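Local atomic coordinates of mandelate racemase/muconate lactonizing enzyme family protein (Azoarcus sp., PDB entry 2QDE), a protein that belongs to the mandelate racemase/muconate lactonizing enzyme family of the enolase superfamily and holds a barium ion at its metal site. Residues Asn348-Glu353 with Tyr358-Pro363; Ala309-Ala314 with Pro363-Glu368; Pro122-Gln125 with Gly129-Ile132; Glu159-Val164 with Asp334-Arg339; Val107-His112 with Lys270-Gly275. All coordinates share one frame; numbering follows the deposited sequence.

Contact 1 (Asn348-Glu353 with Tyr358-Pro363)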
# COMPACT_ATOMS: atom_id res chain seq x y z
N ASN A 348 -36.33 22.40 -34.26
CA ASN A 348 -37.10 21.87 -33.15
C ASN A 348 -36.23 21.57 -31.92
O ASN A 348 -35.95 20.42 -31.60
CB ASN A 348 -37.84 20.61 -33.61
CG ASN A 348 -36.89 19.52 -34.10
OD1 ASN A 348 -35.82 19.80 -34.66
ND2 ASN A 348 -37.28 18.27 -33.90
N VAL A 349 -35.81 22.63 -31.25
CA VAL A 349 -34.97 22.53 -30.06
C VAL A 349 -35.62 21.65 -28.99
O VAL A 349 -36.83 21.75 -28.75
CB VAL A 349 -34.71 23.92 -29.45
CG1 VAL A 349 -33.71 23.83 -28.31
CG2 VAL A 349 -34.20 24.88 -30.52
N PRO A 350 -34.85 20.76 -28.35
CA PRO A 350 -35.44 19.91 -27.31
C PRO A 350 -36.14 20.79 -26.27
O PRO A 350 -35.68 21.89 -25.96
CB PRO A 350 -34.24 19.17 -26.74
CG PRO A 350 -33.38 18.99 -27.96
CD PRO A 350 -33.46 20.35 -28.63
N ARG A 351 -37.24 20.29 -25.72
CA ARG A 351 -38.02 21.04 -24.75
C ARG A 351 -37.38 21.25 -23.37
O ARG A 351 -37.10 20.29 -22.64
CB ARG A 351 -39.40 20.40 -24.58
CG ARG A 351 -40.31 21.11 -23.60
CD ARG A 351 -41.77 20.92 -23.97
NE ARG A 351 -42.32 19.62 -23.59
CZ ARG A 351 -42.89 19.37 -22.41
NH1 ARG A 351 -42.98 20.33 -21.49
NH2 ARG A 351 -43.39 18.17 -22.16
N PHE A 352 -37.17 22.51 -23.03
CA PHE A 352 -36.62 22.91 -21.74
C PHE A 352 -37.78 23.67 -21.10
O PHE A 352 -38.13 24.76 -21.56
CB PHE A 352 -35.44 23.86 -21.92
CG PHE A 352 -34.18 23.20 -22.39
CD1 PHE A 352 -33.30 22.63 -21.47
CD2 PHE A 352 -33.86 23.17 -23.74
CE1 PHE A 352 -32.11 22.04 -21.90
CE2 PHE A 352 -32.68 22.59 -24.19
CZ PHE A 352 -31.80 22.02 -23.26
N GLU A 353 -38.37 23.10 -20.06
CA GLU A 353 -39.50 23.75 -19.41
C GLU A 353 -39.58 23.42 -17.92
O GLU A 353 -39.41 22.27 -17.52
CB GLU A 353 -40.79 23.31 -20.10
CG GLU A 353 -42.03 24.10 -19.69
CD GLU A 353 -43.31 23.46 -20.19
OE1 GLU A 353 -43.33 23.02 -21.36
OE2 GLU A 353 -44.29 23.40 -19.42
N TYR A 358 -36.63 17.56 -21.82
CA TYR A 358 -37.34 16.42 -22.39
C TYR A 358 -36.68 16.06 -23.70
O TYR A 358 -36.48 16.92 -24.56
CB TYR A 358 -38.80 16.77 -22.68
CG TYR A 358 -39.62 17.15 -21.48
CD1 TYR A 358 -40.51 16.24 -20.91
CD2 TYR A 358 -39.54 18.43 -20.93
CE1 TYR A 358 -41.30 16.60 -19.80
CE2 TYR A 358 -40.31 18.80 -19.84
CZ TYR A 358 -41.19 17.88 -19.28
OH TYR A 358 -41.93 18.27 -18.19
N PRO A 359 -36.35 14.77 -23.89
CA PRO A 359 -35.71 14.38 -25.15
C PRO A 359 -36.73 14.34 -26.29
O PRO A 359 -37.88 13.95 -26.09
CB PRO A 359 -35.18 12.98 -24.83
CG PRO A 359 -36.24 12.44 -23.93
CD PRO A 359 -36.50 13.62 -22.99
N ASN A 360 -36.33 14.77 -27.48
CA ASN A 360 -37.25 14.74 -28.62
C ASN A 360 -37.51 13.26 -28.90
O ASN A 360 -36.68 12.40 -28.55
CB ASN A 360 -36.62 15.41 -29.85
CG ASN A 360 -36.70 16.93 -29.80
OD1 ASN A 360 -36.04 17.63 -30.57
ND2 ASN A 360 -37.53 17.45 -28.89
N ASP A 361 -38.63 12.94 -29.52
CA ASP A 361 -38.95 11.54 -29.78
C ASP A 361 -38.87 11.14 -31.25
O ASP A 361 -39.26 10.04 -31.61
CB ASP A 361 -40.32 11.21 -29.20
CG ASP A 361 -40.36 11.38 -27.69
OD1 ASP A 361 -39.60 10.66 -26.99
OD2 ASP A 361 -41.14 12.23 -27.21
N GLY A 362 -38.35 12.03 -32.08
CA GLY A 362 -38.23 11.70 -33.49
C GLY A 362 -37.12 10.68 -33.71
O GLY A 362 -36.36 10.37 -32.78
N PRO A 363 -36.99 10.14 -34.94
CA PRO A 363 -35.96 9.15 -35.25
C PRO A 363 -34.56 9.75 -35.11
O PRO A 363 -34.35 10.94 -35.39
CB PRO A 363 -36.27 8.77 -36.69
CG PRO A 363 -37.75 9.10 -36.85
CD PRO A 363 -37.84 10.40 -36.12
O HOH W 1 -38.31 17.73 -26.40
O HOH W 2 -41.77 20.54 -17.43
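Arg-351 lays its guanidinium flat on one face of the Tyr-358 ring. The two planes are 17° apart and their centres 3.7 Å apart, so this is a stack with cation-pi character. Arg-351 NH2 sits over the middle of the ring, 3.5 Å from Tyr-358 CE1. Arg-351 NH1 lies nearer the rim, over Tyr-358 CE2. The arginine chain leaves its backbone extended, with CG anti to N (chi1 -179°), and then bends at chi3 (79°), which turns the head over the ring. Glu-353 helps to hold it there. Its OE1 takes a bond from Arg-351 NH1 at 2.7 Å in a salt bridge, although NH1 comes from above the carboxylate plane. The backbones join beneath the stack: Tyr-358 N donates to Arg-351 O at 2.9 Å, in the carbonyl plane. Water 1 lies between Arg-351 N and Tyr-358 O and bonds to both. The tyrosine hydroxyl bonds Arg-134 NH1. Asn-360 fills the other end of the contact. Its side chain packs against Asn-348 and crosses the Pro-350 ring at about a right angle. The amide of Asn-348 is held by Glu-368 N and Gly-366 O. The contact lies at the surface, where strands 351-353 and 356-358 pair antiparallel at one edge of the barrel-domain sheet. Pro-350 rests on Ser-307 of helix 303-315, and Phe-352 turns away to pack on helix 328-332.

Contact 2 (Ala309-Ala314 with Pro363-Glu368)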
# COMPACT_ATOMS: atom_id res chain seq x y z
N ALA A 309 -26.62 14.15 -25.53
CA ALA A 309 -26.69 14.10 -24.08
C ALA A 309 -28.13 13.92 -23.59
O ALA A 309 -28.38 13.16 -22.66
CB ALA A 309 -26.09 15.38 -23.48
N ALA A 310 -29.08 14.59 -24.23
CA ALA A 310 -30.48 14.46 -23.83
C ALA A 310 -30.92 13.00 -23.92
O ALA A 310 -31.58 12.49 -23.01
CB ALA A 310 -31.37 15.34 -24.70
N HIS A 311 -30.56 12.34 -25.01
CA HIS A 311 -30.92 10.93 -25.20
C HIS A 311 -30.23 10.04 -24.16
O HIS A 311 -30.86 9.14 -23.57
CB HIS A 311 -30.55 10.49 -26.61
CG HIS A 311 -31.49 11.00 -27.67
ND1 HIS A 311 -32.72 10.42 -27.90
CD2 HIS A 311 -31.39 12.04 -28.53
CE1 HIS A 311 -33.34 11.08 -28.86
NE2 HIS A 311 -32.55 12.07 -29.26
N LEU A 312 -28.95 10.29 -23.94
CA LEU A 312 -28.16 9.53 -22.97
C LEU A 312 -28.65 9.73 -21.53
O LEU A 312 -28.74 8.77 -20.76
CB LEU A 312 -26.69 9.93 -23.07
CG LEU A 312 -25.75 9.22 -22.08
CD1 LEU A 312 -25.58 7.78 -22.51
CD2 LEU A 312 -24.40 9.93 -22.03
N LEU A 313 -28.95 10.98 -21.16
CA LEU A 313 -29.40 11.27 -19.80
C LEU A 313 -30.76 10.66 -19.47
O LEU A 313 -31.08 10.42 -18.30
CB LEU A 313 -29.45 12.78 -19.55
CG LEU A 313 -28.14 13.55 -19.70
CD1 LEU A 313 -28.35 15.00 -19.31
CD2 LEU A 313 -27.06 12.93 -18.83
N ALA A 314 -31.57 10.42 -20.50
CA ALA A 314 -32.89 9.84 -20.28
C ALA A 314 -32.86 8.32 -20.34
O ALA A 314 -33.73 7.65 -19.79
CB ALA A 314 -33.87 10.38 -21.31
N PRO A 363 -36.99 10.14 -34.94
CA PRO A 363 -35.96 9.15 -35.25
C PRO A 363 -34.56 9.75 -35.11
O PRO A 363 -34.35 10.94 -35.39
CB PRO A 363 -36.27 8.77 -36.69
CG PRO A 363 -37.75 9.10 -36.85
CD PRO A 363 -37.84 10.40 -36.12
N GLY A 364 -33.59 8.92 -34.71
CA GLY A 364 -32.23 9.40 -34.54
C GLY A 364 -32.15 10.41 -33.40
O GLY A 364 -32.79 10.22 -32.36
N LEU A 365 -31.38 11.48 -33.58
CA LEU A 365 -31.27 12.49 -32.53
C LEU A 365 -32.54 13.34 -32.47
O LEU A 365 -32.70 14.17 -31.57
CB LEU A 365 -30.05 13.38 -32.76
CG LEU A 365 -28.69 12.71 -32.56
CD1 LEU A 365 -27.58 13.59 -33.09
CD2 LEU A 365 -28.48 12.41 -31.07
N GLY A 366 -33.43 13.13 -33.44
CA GLY A 366 -34.68 13.87 -33.49
C GLY A 366 -34.58 15.36 -33.76
O GLY A 366 -35.40 16.13 -33.26
N ILE A 367 -33.59 15.76 -34.55
CA ILE A 367 -33.38 17.17 -34.87
C ILE A 367 -33.49 17.46 -36.37
O ILE A 367 -33.01 16.70 -37.21
CB ILE A 367 -31.98 17.64 -34.39
CG1 ILE A 367 -31.87 17.49 -32.87
CG2 ILE A 367 -31.74 19.09 -34.82
CD1 ILE A 367 -32.81 18.38 -32.09
N GLU A 368 -34.12 18.59 -36.69
CA GLU A 368 -34.30 19.06 -38.07
C GLU A 368 -33.51 20.36 -38.19
O GLU A 368 -33.82 21.34 -37.51
CB GLU A 368 -35.77 19.36 -38.34
CG GLU A 368 -36.72 18.23 -38.00
CD GLU A 368 -36.89 17.27 -39.14
OE1 GLU A 368 -35.87 16.91 -39.79
OE2 GLU A 368 -38.04 16.85 -39.40
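His-311 reaches from helix 303-315 and overlaps Leu-365, with His-311 CD2 3.9 Å from Leu-365 CD2. The two side chains cross obliquely. His-311 CG stands opposite the carbonyl carbon and beside its own N (chi1 -76°), which points the ring at 363-368. The polar end of the imidazole does more: His-311 NE2 donates to Leu-365 O at 3.1 Å. The buried His-311 NE2 is therefore satisfied by main chain, and the bond limits rotation of the ring. At the ring the bond is nearly straight, and the oxygen lies within 4° of the ring plane. At the carbonyl the donor stands 60° out of the plane. Gly-364 O is also close, 3.6 Å from His-311 CE1. Tyr-124 meets the same imidazole with its own ring. Val-123 touches both His-311 and Leu-365. Leu-365 N bonds Asp-113 OD1, so the segment 363-368 is tied to the N-terminal domain as well as to helix 303-315. The peptide that receives the histidine belongs to a type II' beta turn from Pro-363 to Gly-366. Gly-364 takes the positive phi that such a turn needs at its second position, and Gly-366 N closes it on Pro-363 O.

Contact 3 (Pro122-Gln125 with Gly129-Ile132)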
# COMPACT_ATOMS: atom_id res chain seq x y z
N PRO A 122 -35.75 6.69 -31.97
CA PRO A 122 -34.98 7.76 -31.34
C PRO A 122 -33.69 7.16 -30.78
O PRO A 122 -33.65 5.96 -30.47
CB PRO A 122 -35.90 8.26 -30.23
CG PRO A 122 -37.27 7.89 -30.71
CD PRO A 122 -37.05 6.52 -31.29
N VAL A 123 -32.65 7.97 -30.65
CA VAL A 123 -31.40 7.46 -30.14
C VAL A 123 -31.50 6.80 -28.76
O VAL A 123 -30.81 5.81 -28.50
CB VAL A 123 -30.32 8.56 -30.11
CG1 VAL A 123 -29.11 8.09 -29.33
CG2 VAL A 123 -29.90 8.90 -31.54
N TYR A 124 -32.36 7.32 -27.88
CA TYR A 124 -32.45 6.72 -26.56
C TYR A 124 -32.84 5.24 -26.60
O TYR A 124 -32.53 4.50 -25.67
CB TYR A 124 -33.41 7.50 -25.64
CG TYR A 124 -34.82 7.69 -26.14
CD1 TYR A 124 -35.70 6.62 -26.25
CD2 TYR A 124 -35.30 8.97 -26.44
CE1 TYR A 124 -37.03 6.81 -26.66
CE2 TYR A 124 -36.62 9.17 -26.85
CZ TYR A 124 -37.48 8.09 -26.95
OH TYR A 124 -38.78 8.31 -27.35
N GLN A 125 -33.49 4.82 -27.68
CA GLN A 125 -33.86 3.42 -27.84
C GLN A 125 -32.60 2.60 -28.10
O GLN A 125 -32.55 1.41 -27.78
CB GLN A 125 -34.83 3.24 -29.02
CG GLN A 125 -36.19 3.87 -28.82
CD GLN A 125 -36.96 3.26 -27.66
OE1 GLN A 125 -36.48 3.22 -26.53
NE2 GLN A 125 -38.18 2.79 -27.95
N GLY A 129 -33.22 2.40 -24.01
CA GLY A 129 -34.61 2.74 -23.79
C GLY A 129 -34.80 3.96 -22.91
O GLY A 129 -33.89 4.34 -22.17
N LYS A 130 -35.98 4.57 -22.97
CA LYS A 130 -36.26 5.76 -22.17
C LYS A 130 -36.50 5.39 -20.70
O LYS A 130 -37.62 5.05 -20.31
CB LYS A 130 -37.47 6.51 -22.72
CG LYS A 130 -37.67 7.88 -22.09
CD LYS A 130 -38.99 8.54 -22.47
CE LYS A 130 -39.05 8.90 -23.94
NZ LYS A 130 -40.30 9.66 -24.26
N THR A 131 -35.45 5.48 -19.89
CA THR A 131 -35.54 5.15 -18.47
C THR A 131 -36.35 6.17 -17.68
O THR A 131 -37.10 5.80 -16.78
CB THR A 131 -34.13 5.00 -17.88
OG1 THR A 131 -33.52 3.83 -18.44
CG2 THR A 131 -34.18 4.85 -16.36
N ILE A 132 -36.18 7.45 -17.99
CA ILE A 132 -36.96 8.50 -17.33
C ILE A 132 -37.52 9.37 -18.46
O ILE A 132 -36.89 9.51 -19.50
CB ILE A 132 -36.12 9.35 -16.35
CG1 ILE A 132 -34.91 9.95 -17.06
CG2 ILE A 132 -35.69 8.49 -15.17
CD1 ILE A 132 -34.12 10.90 -16.19
O HOH W 3 -38.14 3.11 -24.44
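Tyr-124 and Lys-130 form the tight part of this contact. The lysine chain passes over one face of the phenol ring at a slant, from CB above the ring to CE beside the hydroxyl end. Its CB makes a CH-pi contact, 4.3 Å from the centroid of the Tyr-124 ring. The chain then bends at chi3 (-66°) and brings Lys-130 CE to 3.5 Å from Tyr-124 OH. Pro-122 CB covers the opposite face, so the ring is sandwiched. Below it the chain turns back at Gly-129, which has a positive phi (91°), and Gly-129 N donates to Tyr-124 O at 2.8 Å. The Gln-125 side is looser. Gln-125 OE1 approaches Gly-129 CA at 3.4 Å but reaches Lys-130 N through water 3. That water donates to Gln-125 OE1 at 2.7 Å and accepts from Lys-130 N at 3.0 Å. Gln-125 NE2 makes a weak bond to Thr-84 of the second subunit. The chemistry is thus apolar along the ring and the lysine chain, polar or charged at their ends. Both Lys-130 NZ and Tyr-124 OH bond Asp-361 OD1; this would favour the ionised carboxylate and probably helps to keep the lysine over the ring.

Contact 4 (Glu159-Val164 with Asp334-Arg339); sequences EGFHFV and DCLNSR
A Schellman motif ends helix 146-159 at Gly-160, and around this end Glu-159 and Phe-161 meet Leu-336 and Asn-337. The helix belongs to a beta-alpha-beta crossover of the enolase-superfamily barrel, between the parallel strands 135-140 and 164-167. The partner segment 334-339 follows helix 328-332, which closes with a Schellman motif of its own at Asp-334. Glu-159 and Leu-336 carry most of the contact. Their side chains pass each other in opposite directions, with Glu-159 CG 3.7 Å from Leu-336 CB. Glu-159 CB also lies 4.1 Å from Leu-336 CD1, so the aliphatic part of the glutamate covers the leucine. The glutamate starts out with CG anti to its N (chi1 -176°) and bends at chi2 (55°). That bend carries the carboxylate past the leucine to Asn-337. There Asn-337 ND2 donates to Glu-159 OE2 at 3.4 Å, a weak bond though fairly straight. The two side chains cross at about a right angle, and their flat ends are 61° apart. Leu-336 also rests on Val-156 of the helix and on Leu-139 of strand 135-140, and Phe-161 reaches Leu-137, Leu-139 and Val-156. Leu-336 thus ties 334-339 to the layer between strand 135-140 and helix 146-159, where Phe-161 also packs. Between these two, Phe-161 CE1 is 4.2 Å from Leu-336 CB. The ring turns its edge to the main chain, and Leu-336 O lies in the ring plane, 3.3 Å from Phe-161 CZ.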
# COMPACT_ATOMS: atom_id res chain seq x y z
N GLU A 159 -37.79 29.60 -11.98
CA GLU A 159 -38.15 28.86 -13.19
C GLU A 159 -38.31 27.37 -12.92
O GLU A 159 -38.99 26.67 -13.68
CB GLU A 159 -37.09 29.09 -14.27
CG GLU A 159 -37.38 28.45 -15.62
CD GLU A 159 -38.72 28.85 -16.19
OE1 GLU A 159 -39.14 30.02 -16.00
OE2 GLU A 159 -39.37 27.99 -16.84
N GLY A 160 -37.69 26.88 -11.84
CA GLY A 160 -37.82 25.47 -11.50
C GLY A 160 -36.53 24.65 -11.45
O GLY A 160 -36.55 23.47 -11.09
N PHE A 161 -35.41 25.27 -11.78
CA PHE A 161 -34.14 24.55 -11.76
C PHE A 161 -33.79 24.00 -10.38
O PHE A 161 -34.12 24.60 -9.35
CB PHE A 161 -33.05 25.42 -12.34
CG PHE A 161 -33.22 25.66 -13.82
CD1 PHE A 161 -34.02 26.70 -14.28
CD2 PHE A 161 -32.64 24.79 -14.75
CE1 PHE A 161 -34.25 26.87 -15.65
CE2 PHE A 161 -32.86 24.96 -16.12
CZ PHE A 161 -33.67 26.00 -16.57
N HIS A 162 -33.11 22.86 -10.37
CA HIS A 162 -32.76 22.12 -9.17
C HIS A 162 -31.47 22.45 -8.42
O HIS A 162 -31.29 22.04 -7.28
CB HIS A 162 -32.81 20.64 -9.52
CG HIS A 162 -34.09 20.25 -10.19
ND1 HIS A 162 -35.17 19.75 -9.50
CD2 HIS A 162 -34.49 20.38 -11.48
CE1 HIS A 162 -36.18 19.59 -10.33
NE2 HIS A 162 -35.80 19.97 -11.54
N PHE A 163 -30.56 23.16 -9.07
CA PHE A 163 -29.35 23.58 -8.38
C PHE A 163 -28.78 24.80 -9.07
O PHE A 163 -29.22 25.16 -10.16
CB PHE A 163 -28.32 22.44 -8.28
CG PHE A 163 -27.76 21.97 -9.60
CD1 PHE A 163 -26.82 22.74 -10.29
CD2 PHE A 163 -28.11 20.73 -10.11
CE1 PHE A 163 -26.25 22.26 -11.47
CE2 PHE A 163 -27.54 20.24 -11.28
CZ PHE A 163 -26.61 21.01 -11.96
N VAL A 164 -27.83 25.45 -8.42
CA VAL A 164 -27.20 26.64 -8.96
C VAL A 164 -25.69 26.51 -8.87
O VAL A 164 -25.14 26.33 -7.78
CB VAL A 164 -27.66 27.90 -8.18
CG1 VAL A 164 -26.85 29.11 -8.61
CG2 VAL A 164 -29.14 28.14 -8.42
N ASP A 334 -29.85 33.09 -24.21
CA ASP A 334 -30.09 33.85 -22.99
C ASP A 334 -31.55 33.81 -22.50
O ASP A 334 -32.23 34.83 -22.45
CB ASP A 334 -29.64 35.30 -23.20
CG ASP A 334 -29.59 36.10 -21.91
OD1 ASP A 334 -29.29 35.53 -20.86
OD2 ASP A 334 -29.85 37.32 -21.95
N CYS A 335 -32.01 32.62 -22.13
CA CYS A 335 -33.38 32.44 -21.62
C CYS A 335 -33.38 31.26 -20.65
O CYS A 335 -32.34 30.61 -20.46
CB CYS A 335 -34.35 32.18 -22.77
SG CYS A 335 -33.79 30.94 -23.93
N LEU A 336 -34.53 30.97 -20.04
CA LEU A 336 -34.60 29.89 -19.06
C LEU A 336 -35.43 28.69 -19.50
O LEU A 336 -35.48 27.68 -18.80
CB LEU A 336 -35.13 30.43 -17.73
CG LEU A 336 -34.23 31.49 -17.10
CD1 LEU A 336 -34.91 32.11 -15.90
CD2 LEU A 336 -32.89 30.86 -16.71
N ASN A 337 -36.12 28.82 -20.63
CA ASN A 337 -36.90 27.72 -21.18
C ASN A 337 -36.81 27.83 -22.70
O ASN A 337 -36.43 28.88 -23.23
CB ASN A 337 -38.36 27.76 -20.69
CG ASN A 337 -39.00 29.11 -20.87
OD1 ASN A 337 -39.16 29.58 -21.99
ND2 ASN A 337 -39.36 29.73 -19.76
N SER A 338 -37.14 26.75 -23.39
CA SER A 338 -37.04 26.71 -24.85
C SER A 338 -38.18 27.33 -25.66
O SER A 338 -38.05 27.47 -26.88
CB SER A 338 -36.85 25.27 -25.31
OG SER A 338 -37.93 24.46 -24.87
N ARG A 339 -39.29 27.68 -25.02
CA ARG A 339 -40.37 28.29 -25.79
C ARG A 339 -39.91 29.68 -26.22
O ARG A 339 -40.41 30.24 -27.18
CB ARG A 339 -41.67 28.38 -24.96
CG ARG A 339 -41.47 28.73 -23.50
CD ARG A 339 -42.77 29.19 -22.84
NE ARG A 339 -43.14 30.53 -23.29
CZ ARG A 339 -44.06 31.29 -22.70
NH1 ARG A 339 -44.72 30.85 -21.63
NH2 ARG A 339 -44.33 32.51 -23.18

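Contact 5 (Val107-His112 with Lys270-Gly275); sequences VDFALH and KTQKAG
Phe-109 puts its CZ against Thr-271, where the N-terminal domain of the enolase-superfamily fold meets the barrel domain. Phe-109 CZ lies 3.4 Å from Thr-271 OG1 and 3.6 Å from Thr-271 CB. Phe-109 CG lies beside the backbone N and opposite the carbonyl carbon (chi1 -62°), which sends the ring to helix 271-274. Gln-272 comes to the ring edge, its CG near the ring plane and 4.3 Å from Phe-109 CE2. Both residues belong to this short helix, which follows strand 266-269. Beside them, Asp-108 approaches Gly-275 and is joined to it by water 4. The water donates to Asp-108 OD1 at 2.6 Å and, weakly, to Gly-275 O at 3.3 Å. The next shell fixes these groups. Asp-108 OD2 bonds Leu-277 N and OD1 bonds Leu-278 N, so the carboxylate grips the start of helix 277-290. Gln-272 NE2 is held by Ala-50 O and Glu-305 OE2, and this side chain is about 12 Å from the barium ion. Lys-273 makes a salt bridge to Asp-246, one of the metal ligands. Helix 101-119 is braced by an internal bond: His-112 ND1 donates to Asp-108 O at 2.9 Å, while His-112 N reaches that oxygen from the opposite face of the carbonyl.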
# COMPACT_ATOMS: atom_id res chain seq x y z
N VAL A 107 -18.31 12.33 -34.46
CA VAL A 107 -18.55 11.24 -35.40
C VAL A 107 -19.57 10.27 -34.79
O VAL A 107 -20.53 9.86 -35.45
CB VAL A 107 -17.23 10.47 -35.69
CG1 VAL A 107 -17.52 9.21 -36.49
CG2 VAL A 107 -16.27 11.37 -36.45
N ASP A 108 -19.35 9.93 -33.53
CA ASP A 108 -20.22 9.02 -32.78
C ASP A 108 -21.67 9.53 -32.76
O ASP A 108 -22.61 8.76 -32.95
CB ASP A 108 -19.69 8.87 -31.35
CG ASP A 108 -20.64 8.12 -30.43
OD1 ASP A 108 -20.31 6.98 -30.02
OD2 ASP A 108 -21.71 8.67 -30.11
N PHE A 109 -21.83 10.83 -32.54
CA PHE A 109 -23.17 11.44 -32.50
C PHE A 109 -23.91 11.25 -33.81
O PHE A 109 -25.09 10.89 -33.82
CB PHE A 109 -23.09 12.94 -32.21
CG PHE A 109 -22.47 13.29 -30.88
CD1 PHE A 109 -22.40 12.35 -29.84
CD2 PHE A 109 -21.97 14.58 -30.66
CE1 PHE A 109 -21.83 12.69 -28.61
CE2 PHE A 109 -21.39 14.92 -29.43
CZ PHE A 109 -21.33 13.98 -28.41
N ALA A 110 -23.22 11.51 -34.92
CA ALA A 110 -23.82 11.39 -36.25
C ALA A 110 -24.08 9.94 -36.62
O ALA A 110 -25.00 9.65 -37.38
CB ALA A 110 -22.91 12.05 -37.31
N LEU A 111 -23.29 9.02 -36.09
CA LEU A 111 -23.50 7.61 -36.39
C LEU A 111 -24.81 7.16 -35.73
O LEU A 111 -25.63 6.50 -36.36
CB LEU A 111 -22.32 6.76 -35.90
CG LEU A 111 -21.07 6.78 -36.79
CD1 LEU A 111 -19.88 6.18 -36.05
CD2 LEU A 111 -21.35 6.02 -38.08
N HIS A 112 -24.99 7.53 -34.46
CA HIS A 112 -26.21 7.16 -33.75
C HIS A 112 -27.43 7.78 -34.41
O HIS A 112 -28.49 7.16 -34.48
CB HIS A 112 -26.15 7.60 -32.28
CG HIS A 112 -25.34 6.70 -31.40
ND1 HIS A 112 -23.97 6.79 -31.31
CD2 HIS A 112 -25.72 5.69 -30.58
CE1 HIS A 112 -23.53 5.87 -30.47
NE2 HIS A 112 -24.57 5.19 -30.01
N LYS A 270 -19.08 15.04 -19.77
CA LYS A 270 -19.51 15.76 -20.97
C LYS A 270 -19.33 14.73 -22.06
O LYS A 270 -18.30 14.06 -22.11
CB LYS A 270 -18.65 17.00 -21.26
CG LYS A 270 -18.91 18.19 -20.35
CD LYS A 270 -18.31 19.46 -20.92
CE LYS A 270 -18.52 20.66 -19.99
NZ LYS A 270 -17.84 20.47 -18.69
N THR A 271 -20.33 14.57 -22.92
CA THR A 271 -20.23 13.59 -23.99
C THR A 271 -19.01 13.84 -24.87
O THR A 271 -18.41 12.90 -25.37
CB THR A 271 -21.51 13.56 -24.86
OG1 THR A 271 -21.89 14.90 -25.20
CG2 THR A 271 -22.65 12.90 -24.10
N GLN A 272 -18.63 15.10 -25.04
CA GLN A 272 -17.46 15.41 -25.86
C GLN A 272 -16.15 15.07 -25.16
O GLN A 272 -15.15 14.77 -25.80
CB GLN A 272 -17.47 16.90 -26.26
CG GLN A 272 -18.60 17.27 -27.21
CD GLN A 272 -19.83 17.80 -26.49
OE1 GLN A 272 -20.08 17.45 -25.33
NE2 GLN A 272 -20.60 18.64 -27.17
N LYS A 273 -16.15 15.11 -23.83
CA LYS A 273 -14.95 14.77 -23.07
C LYS A 273 -14.75 13.26 -23.11
O LYS A 273 -13.64 12.77 -23.34
CB LYS A 273 -15.09 15.24 -21.62
CG LYS A 273 -13.90 14.90 -20.74
CD LYS A 273 -14.09 15.39 -19.31
CE LYS A 273 -15.33 14.79 -18.66
NZ LYS A 273 -15.44 15.16 -17.21
N ALA A 274 -15.84 12.54 -22.90
CA ALA A 274 -15.82 11.07 -22.90
C ALA A 274 -15.40 10.53 -24.26
O ALA A 274 -14.74 9.50 -24.35
CB ALA A 274 -17.19 10.53 -22.51
N GLY A 275 -15.82 11.23 -25.32
CA GLY A 275 -15.47 10.79 -26.66
C GLY A 275 -16.62 10.25 -27.49
O GLY A 275 -16.39 9.64 -28.53
O HOH W 4 -18.09 6.81 -28.63

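Overall arrangement
Contacts 2 and 5 are buried, contact 1 is at the surface, and contacts 3 and 4 are partly buried. The surface contact uses charge, stacking and water. Contact 2 relies on one imidazole-to-carbonyl bond, and contact 5 on ring packing with a bridging water. Contact 3 sets a lysine over a tyrosine ring, while contact 4 is mostly apolar with one weak bond. Contacts 1, 2 and 3 form one cluster: the first two share Pro-363, and Asp-361 binds contact 3. Helix 303-315 serves contact 2 and touches contacts 1 and 3. Contact 4 lies farther off on the barrel wall and touches contact 1 through Ser-338 and Phe-352. Contact 5 joins the N-terminal and barrel domains.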